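Stage II sporulation protein E (SpoIIE) (Moorella thermoacetica, PDB 3ZT9) binds manganese and is probably a PP2C-type phosphatase acting on a partner protein in stressosome-linked signalling. Local coordinates at residues A[74-77]-A[78-81]. Residues are numbered along the deposited sequence; the frame is centred on the assembly and turned at random.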
# COMPACT_ATOMS: atom_id res chain seq x y z
N ARG A 74 8.87 15.66 1.28
CA ARG A 74 9.97 16.54 0.83
C ARG A 74 10.48 16.12 -0.56
O ARG A 74 10.75 16.97 -1.41
CB ARG A 74 11.12 16.52 1.85
CG ARG A 74 12.34 17.31 1.41
CD ARG A 74 13.45 17.26 2.47
NE ARG A 74 14.31 16.08 2.35
CZ ARG A 74 15.22 15.71 3.25
NH1 ARG A 74 15.38 16.43 4.36
NH2 ARG A 74 15.95 14.62 3.06
N GLU A 75 10.63 14.83 -0.81
CA GLU A 75 11.17 14.39 -2.10
C GLU A 75 10.15 14.59 -3.24
O GLU A 75 10.53 14.63 -4.41
CB GLU A 75 11.58 12.92 -2.05
CG GLU A 75 12.69 12.62 -1.10
CD GLU A 75 14.03 13.10 -1.61
OE1 GLU A 75 14.06 13.70 -2.70
OE2 GLU A 75 15.03 12.87 -0.92
N LEU A 76 8.87 14.70 -2.89
CA LEU A 76 7.81 14.87 -3.89
C LEU A 76 7.46 16.34 -4.21
O LEU A 76 6.68 16.62 -5.11
CB LEU A 76 6.53 14.11 -3.48
CG LEU A 76 6.67 12.61 -3.62
CD1 LEU A 76 5.51 11.90 -2.87
CD2 LEU A 76 6.66 12.21 -5.06
N ARG A 77 8.05 17.29 -3.50
CA ARG A 77 7.80 18.69 -3.84
C ARG A 77 8.22 18.90 -5.29
O ARG A 77 9.28 18.43 -5.71
CB ARG A 77 8.58 19.62 -2.91
CG ARG A 77 8.04 19.62 -1.49
CD ARG A 77 8.77 20.65 -0.65
NE ARG A 77 8.11 20.89 0.63
CZ ARG A 77 6.89 21.41 0.76
NH1 ARG A 77 6.16 21.74 -0.30
NH2 ARG A 77 6.39 21.60 1.98
N GLY A 78 7.37 19.59 -6.05
CA GLY A 78 7.65 19.91 -7.44
C GLY A 78 7.32 18.81 -8.44
O GLY A 78 7.57 18.97 -9.62
N THR A 79 6.76 17.69 -7.99
CA THR A 79 6.38 16.59 -8.89
C THR A 79 4.85 16.56 -8.98
O THR A 79 4.20 17.46 -8.47
CB THR A 79 6.86 15.23 -8.34
OG1 THR A 79 6.05 14.86 -7.20
CG2 THR A 79 8.32 15.27 -7.93
N ARG A 80 4.27 15.51 -9.57
CA ARG A 80 2.81 15.36 -9.60
C ARG A 80 2.27 15.27 -8.19
O ARG A 80 1.14 15.62 -7.95
CB ARG A 80 2.36 14.10 -10.37
CG ARG A 80 2.25 14.31 -11.87
CD ARG A 80 0.91 14.98 -12.27
NE ARG A 80 0.82 15.09 -13.73
CZ ARG A 80 0.38 14.12 -14.53
NH1 ARG A 80 -0.04 12.96 -14.04
NH2 ARG A 80 0.35 14.32 -15.84
N GLY A 81 3.09 14.80 -7.27
CA GLY A 81 2.62 14.46 -5.92
C GLY A 81 2.07 13.05 -5.91
O GLY A 81 1.84 12.47 -6.95
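Two hydrogen bonds from Thr-79 converge on the carbonyl oxygen of Leu-76. The backbone bond, Thr-79 N to Leu-76 O, measures 3.1 Å with an N-H...O angle of 156°, and its donor stands well above the carbonyl plane. The hydroxyl gives the second: Thr-79 OG1 lies 2.8 Å from Leu-76 O, tilted 17° from that plane, so one acceptor is gripped by main chain and side chain of the same residue. OG1 is placed for this by chi1 of 73°, which sets it between the backbone N and the carbonyl carbon. Thr-79 OG1 also accepts a hydrogen bond from Gly-81 N (3.0 Å), so the one hydroxyl serves both sides of Thr-79, as donor to Leu-76 O and acceptor from Gly-81 N.

These bonds define two successive motifs that share Thr-79: a type II beta turn from Leu-76 to Thr-79, where helix 65-76 gives way to the loop before strand 82-90, and an ST turn from Thr-79 to Gly-81, leading into that strand. Gly-78 takes the third position of the beta turn at positive phi, where a CB would clash with Arg-77 O. In this PP2C-clan domain the linker joins a helix packed on helix 43-60 to a central strand of its sheet. The side chain of Thr-79 lies about 11 Å from a bound manganese ion.

Van der Waals contacts are fewer. The Leu-76 methyl CD2 comes within 3.5 Å of Thr-79 OG1, and the same leucine packs on Ala-49 and Ile-52 of helix 43-60. A valine in place of Thr-79 would probably keep the backbone bond of the turn but lose the hydroxyl link, leaving Gly-81 N without its acceptor in the ST turn. Beyond the turn, Arg-80 NH1 donates to the carbonyls of Ile-40 and His-42, beside the metal-binding residues Gly-39 and Gly-41.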